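Local coordinates for uncharacterized protein (Exiguobacterium sibiricum, PDB 3B77) that is of unknown function but carries a bacterial pleckstrin homology (PH) domain and a long helical region that probably serves in oligomerisation, at residues Glu28-Leu33 with Glu40-Asn45; Leu46-Leu51 with Tyr64-Ala69. All blocks are in the same frame, centred on the assembly; numbering follows the deposited sequence.

Contact 1. Residues Glu28-Leu33 with Glu40-Asn45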
# COMPACT_ATOMS: atom_id res chain seq x y z
N GLU A 28 -17.89 -54.96 12.39
CA GLU A 28 -16.48 -55.08 12.66
C GLU A 28 -16.12 -56.56 12.82
O GLU A 28 -16.76 -57.31 13.56
CB GLU A 28 -16.10 -54.29 13.90
CG GLU A 28 -14.60 -54.19 14.06
CD GLU A 28 -14.19 -53.48 15.31
OE1 GLU A 28 -15.00 -53.46 16.24
OE2 GLU A 28 -13.05 -52.97 15.37
N LYS A 29 -15.06 -56.97 12.13
CA LYS A 29 -14.68 -58.35 12.03
C LYS A 29 -13.19 -58.52 12.40
O LYS A 29 -12.36 -57.71 12.00
CB LYS A 29 -15.01 -58.81 10.61
CG LYS A 29 -14.37 -60.10 10.15
CD LYS A 29 -14.96 -60.60 8.83
CE LYS A 29 -14.08 -61.68 8.22
NZ LYS A 29 -13.65 -62.63 9.25
N ILE A 30 -12.86 -59.55 13.18
CA ILE A 30 -11.47 -59.79 13.62
C ILE A 30 -10.71 -60.53 12.54
O ILE A 30 -11.17 -61.56 12.07
CB ILE A 30 -11.39 -60.66 14.88
CG1 ILE A 30 -12.20 -60.06 16.03
CG2 ILE A 30 -9.95 -60.79 15.32
CD1 ILE A 30 -12.28 -60.95 17.28
N TYR A 31 -9.56 -60.01 12.15
CA TYR A 31 -8.71 -60.62 11.12
C TYR A 31 -7.43 -61.21 11.67
O TYR A 31 -6.79 -62.01 11.00
CB TYR A 31 -8.38 -59.61 10.03
CG TYR A 31 -9.51 -59.36 9.07
CD1 TYR A 31 -10.46 -58.39 9.33
CD2 TYR A 31 -9.64 -60.11 7.90
CE1 TYR A 31 -11.50 -58.15 8.48
CE2 TYR A 31 -10.70 -59.89 7.03
CZ TYR A 31 -11.62 -58.89 7.34
OH TYR A 31 -12.67 -58.62 6.51
N PHE A 32 -7.03 -60.84 12.88
CA PHE A 32 -5.79 -61.35 13.43
C PHE A 32 -5.78 -61.11 14.92
O PHE A 32 -6.04 -60.00 15.36
CB PHE A 32 -4.62 -60.65 12.78
CG PHE A 32 -3.38 -61.51 12.69
CD1 PHE A 32 -2.45 -61.55 13.73
CD2 PHE A 32 -3.15 -62.28 11.56
CE1 PHE A 32 -1.32 -62.36 13.63
CE2 PHE A 32 -2.04 -63.06 11.47
CZ PHE A 32 -1.12 -63.10 12.50
N LEU A 33 -5.51 -62.15 15.69
CA LEU A 33 -5.50 -62.03 17.14
C LEU A 33 -4.24 -62.71 17.66
O LEU A 33 -3.86 -63.78 17.18
CB LEU A 33 -6.77 -62.63 17.74
CG LEU A 33 -7.02 -62.60 19.25
CD1 LEU A 33 -7.00 -61.22 19.86
CD2 LEU A 33 -8.36 -63.20 19.50
N GLU A 40 -3.71 -58.90 24.90
CA GLU A 40 -4.50 -59.45 23.80
C GLU A 40 -4.57 -58.37 22.70
O GLU A 40 -5.04 -57.27 22.94
CB GLU A 40 -5.87 -59.81 24.30
CG GLU A 40 -6.53 -60.91 23.50
CD GLU A 40 -7.70 -61.58 24.22
OE1 GLU A 40 -7.54 -62.03 25.37
OE2 GLU A 40 -8.78 -61.68 23.60
N TYR A 41 -4.04 -58.69 21.51
CA TYR A 41 -3.93 -57.73 20.41
C TYR A 41 -4.87 -58.15 19.29
O TYR A 41 -4.61 -59.11 18.59
CB TYR A 41 -2.50 -57.68 19.90
CG TYR A 41 -1.49 -57.32 20.94
CD1 TYR A 41 -1.18 -56.01 21.22
CD2 TYR A 41 -0.81 -58.31 21.64
CE1 TYR A 41 -0.24 -55.69 22.17
CE2 TYR A 41 0.13 -58.00 22.60
CZ TYR A 41 0.41 -56.69 22.85
OH TYR A 41 1.34 -56.36 23.80
N CYS A 42 -5.94 -57.41 19.10
CA CYS A 42 -6.99 -57.79 18.16
C CYS A 42 -7.02 -56.83 17.01
O CYS A 42 -7.27 -55.66 17.20
CB CYS A 42 -8.31 -57.74 18.92
SG CYS A 42 -9.75 -58.25 18.05
N PHE A 43 -6.70 -57.32 15.81
CA PHE A 43 -6.67 -56.51 14.60
C PHE A 43 -7.94 -56.75 13.79
O PHE A 43 -8.14 -57.83 13.27
CB PHE A 43 -5.46 -56.85 13.74
CG PHE A 43 -4.14 -56.55 14.40
CD1 PHE A 43 -3.56 -57.47 15.26
CD2 PHE A 43 -3.49 -55.36 14.15
CE1 PHE A 43 -2.33 -57.21 15.86
CE2 PHE A 43 -2.29 -55.09 14.73
CZ PHE A 43 -1.69 -56.01 15.59
N THR A 44 -8.78 -55.72 13.69
CA THR A 44 -10.04 -55.79 12.96
C THR A 44 -9.93 -54.92 11.71
O THR A 44 -8.90 -54.26 11.48
CB THR A 44 -11.25 -55.28 13.79
OG1 THR A 44 -11.30 -53.85 13.75
CG2 THR A 44 -11.19 -55.75 15.24
N ASN A 45 -11.01 -54.94 10.90
CA ASN A 45 -11.09 -54.11 9.72
C ASN A 45 -11.13 -52.62 10.03
O ASN A 45 -10.73 -51.81 9.21
CB ASN A 45 -12.30 -54.47 8.85
CG ASN A 45 -13.59 -54.44 9.60
OD1 ASN A 45 -13.65 -54.84 10.75
ND2 ASN A 45 -14.62 -53.96 8.97
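Glu28 reaches over from just ahead of strand 30-33 to Asn45 and Thr44. Its CB starts 4.0 Å from Asn45 OD1. With CG anti to the backbone N (chi1 -170°), the chain runs on extended, and CG passes within 3.3 Å of Thr44 OG1. CD then lies near the Thr44 methyl, and at the tip OE2 accepts the hydroxyl proton of Thr44 OG1 at 2.5 Å, met on its anti side, somewhat out of the carboxylate plane. The two side chains cross at about a right angle. Arg65 also grips OE2 in a salt bridge while the backbone N of Leu23 holds OE1, which should fix the rotation of the carboxylate.

Asn45 OD1 stands in for a strand carbonyl, taking the N-H of Lys29 at 2.9 Å, nearly straight (172°), though the donor stands above the carbonyl plane, while the Asn45 backbone N returns a bond to Lys29 O. Further along, Phe43 O receives Tyr31 N at 2.8 Å and, more weakly, Phe32 N at 3.2 Å. Two residues facing one make a classic beta bulge, and the register shifts by one there. Phe32 O in turn accepts the N-H of Phe43 and sits at the edge of the Phe43 ring.

On the Thr44 face, Ile30 CG1 touches Cys42 SG at 3.7 Å, and Leu33 CD1 rests on Cys42 CB at 3.8 Å. This bulged hairpin, strands 30-35 and 39-44, is flanked by strand 47-52. Its Phe32 and Phe43 face packs on Leu114 of helix 108-146 and on helix 184-191, while loop residues Ala16 and Asp19 lie against the other.

Contact 2. Residues Leu46-Leu51 with Tyr64-Ala69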
# COMPACT_ATOMS: atom_id res chain seq x y z
N LEU A 46 -11.58 -52.27 11.23
CA LEU A 46 -11.70 -50.88 11.62
C LEU A 46 -10.65 -50.37 12.59
O LEU A 46 -10.38 -49.17 12.60
CB LEU A 46 -13.06 -50.64 12.26
CG LEU A 46 -14.30 -51.10 11.49
CD1 LEU A 46 -15.51 -51.04 12.43
CD2 LEU A 46 -14.56 -50.33 10.15
N ALA A 47 -10.07 -51.25 13.41
CA ALA A 47 -9.21 -50.81 14.51
C ALA A 47 -8.33 -51.89 15.10
O ALA A 47 -8.50 -53.09 14.79
CB ALA A 47 -10.05 -50.24 15.66
N LEU A 48 -7.36 -51.42 15.92
CA LEU A 48 -6.59 -52.27 16.85
C LEU A 48 -7.27 -52.17 18.25
O LEU A 48 -7.37 -51.09 18.88
CB LEU A 48 -5.11 -51.85 16.94
CG LEU A 48 -4.29 -52.50 18.08
CD1 LEU A 48 -4.21 -54.04 17.95
CD2 LEU A 48 -2.88 -51.86 18.21
N VAL A 49 -7.77 -53.31 18.72
CA VAL A 49 -8.38 -53.42 20.04
C VAL A 49 -7.32 -54.13 20.86
O VAL A 49 -6.86 -55.18 20.48
CB VAL A 49 -9.71 -54.16 19.97
CG1 VAL A 49 -10.29 -54.38 21.35
CG2 VAL A 49 -10.69 -53.40 19.09
N HIS A 50 -6.90 -53.50 21.94
CA HIS A 50 -5.82 -54.00 22.77
C HIS A 50 -6.26 -53.99 24.23
O HIS A 50 -6.63 -52.95 24.78
CB HIS A 50 -4.60 -53.12 22.60
CG HIS A 50 -3.49 -53.41 23.55
ND1 HIS A 50 -2.72 -52.42 24.12
CD2 HIS A 50 -3.03 -54.58 24.06
CE1 HIS A 50 -1.82 -52.97 24.92
NE2 HIS A 50 -1.99 -54.28 24.90
N LEU A 51 -6.22 -55.18 24.82
CA LEU A 51 -6.48 -55.39 26.23
C LEU A 51 -5.12 -55.45 26.93
O LEU A 51 -4.43 -56.44 26.84
CB LEU A 51 -7.24 -56.71 26.40
CG LEU A 51 -8.70 -56.82 25.92
CD1 LEU A 51 -8.84 -56.54 24.40
CD2 LEU A 51 -9.27 -58.20 26.24
N TYR A 64 -7.95 -50.56 25.19
CA TYR A 64 -7.66 -49.47 24.22
C TYR A 64 -8.33 -49.77 22.90
O TYR A 64 -8.53 -50.92 22.57
CB TYR A 64 -6.16 -49.35 23.99
CG TYR A 64 -5.44 -48.84 25.21
CD1 TYR A 64 -5.40 -47.48 25.48
CD2 TYR A 64 -4.80 -49.71 26.09
CE1 TYR A 64 -4.74 -46.99 26.59
CE2 TYR A 64 -4.14 -49.23 27.20
CZ TYR A 64 -4.12 -47.86 27.44
OH TYR A 64 -3.47 -47.33 28.53
N ARG A 65 -8.69 -48.74 22.14
CA ARG A 65 -9.24 -48.93 20.80
C ARG A 65 -8.75 -47.81 19.88
O ARG A 65 -9.02 -46.62 20.13
CB ARG A 65 -10.76 -48.99 20.82
CG ARG A 65 -11.40 -48.43 19.56
CD ARG A 65 -12.86 -48.65 19.50
NE ARG A 65 -13.09 -49.91 18.81
CZ ARG A 65 -13.47 -50.04 17.54
NH1 ARG A 65 -13.73 -49.00 16.79
NH2 ARG A 65 -13.63 -51.24 17.03
N TYR A 66 -8.03 -48.20 18.82
CA TYR A 66 -7.39 -47.26 17.93
C TYR A 66 -7.93 -47.50 16.53
O TYR A 66 -7.40 -48.33 15.81
CB TYR A 66 -5.87 -47.42 17.95
CG TYR A 66 -5.24 -47.25 19.32
CD1 TYR A 66 -5.24 -46.01 19.95
CD2 TYR A 66 -4.65 -48.31 19.98
CE1 TYR A 66 -4.67 -45.82 21.22
CE2 TYR A 66 -4.07 -48.15 21.24
CZ TYR A 66 -4.08 -46.90 21.86
OH TYR A 66 -3.50 -46.72 23.12
N PRO A 67 -9.02 -46.81 16.17
CA PRO A 67 -9.52 -46.90 14.80
C PRO A 67 -8.48 -46.36 13.84
O PRO A 67 -7.90 -45.31 14.10
CB PRO A 67 -10.76 -45.99 14.81
CG PRO A 67 -11.16 -45.91 16.25
CD PRO A 67 -9.85 -45.90 16.98
N TYR A 68 -8.22 -47.09 12.77
CA TYR A 68 -7.15 -46.72 11.83
C TYR A 68 -7.33 -45.30 11.32
O TYR A 68 -6.34 -44.54 11.20
CB TYR A 68 -7.09 -47.70 10.64
CG TYR A 68 -6.99 -49.15 11.05
CD1 TYR A 68 -6.04 -49.57 11.99
CD2 TYR A 68 -7.83 -50.10 10.51
CE1 TYR A 68 -5.94 -50.91 12.37
CE2 TYR A 68 -7.74 -51.42 10.87
CZ TYR A 68 -6.80 -51.83 11.80
OH TYR A 68 -6.75 -53.16 12.17
N ALA A 69 -8.61 -44.97 11.04
CA ALA A 69 -9.01 -43.64 10.54
C ALA A 69 -8.54 -42.48 11.38
O ALA A 69 -8.31 -41.43 10.85
CB ALA A 69 -10.52 -43.57 10.36
O HOH W 1 -11.02 -46.97 11.16
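Leu46 O is gripped by two donors: Tyr68 N at 3.0 Å and a water at 2.7 Å, which itself accepts the N-H of Ala69. Pro67 CA adds a C-H...O contact to the same oxygen. The Tyr68 ring, its CG anti to the carbonyl carbon (chi1 -53°), folds back against the start of strand 47-51, one face against Leu46 O and Ala47 N, with CE2 3.5 Å from that nitrogen. Its OH is hydrogen-bonded to Thr44 O and to Tyr187 OH, so an alanine in place of Tyr68 would probably leave the Leu46-Ala47 peptide without its ring cover and Thr44 O without this mate.

Beyond this turn the strands pair antiparallel, Leu48 and Tyr66 exchanging two backbone bonds and His50 and Tyr64 two more, the shorter being Tyr64 N to His50 O at 2.8 Å. Pro67, which has no N-H, costs no bond between these two strands, since it faces Ala47 in a non-hydrogen-bonded pair. Ala47 CB lies 3.8 Å above the centre of the Arg65 guanidinium plane; the bend at chi3 (-91°) helps bring that group back over it, where it also forms its salt bridge with Glu28. On the other face the His50 and Tyr64 rings point the same way, their planes 20° apart but slid until they barely overlap. That side, with Leu48 and Tyr66, meets strands 87-94 and 97-104, the two-sheet packing of a PH-domain beta barrel.

After the short strand 6-7, which borders it in the sheet, strand 30-35 runs out and the chain turns back into strand 39-44, where contact 1 closes a short hairpin. A tight turn at residues 45-46 leads into strand 47-52, and contact 2 closes a second hairpin, across a longer loop, with strand 62-67. The two closures stand in series, neither nested nor crossed, their centres about 9 Å apart. The pairing of 39-44 with 47-52 joins the two hairpins into four consecutive neighbouring strands of one antiparallel sheet. Two links reach past strand 47-52, from Glu28, just ahead of the first hairpin, to Arg65, and from Thr44 to Tyr68, at the end of the sheet where residues 45-46 turn.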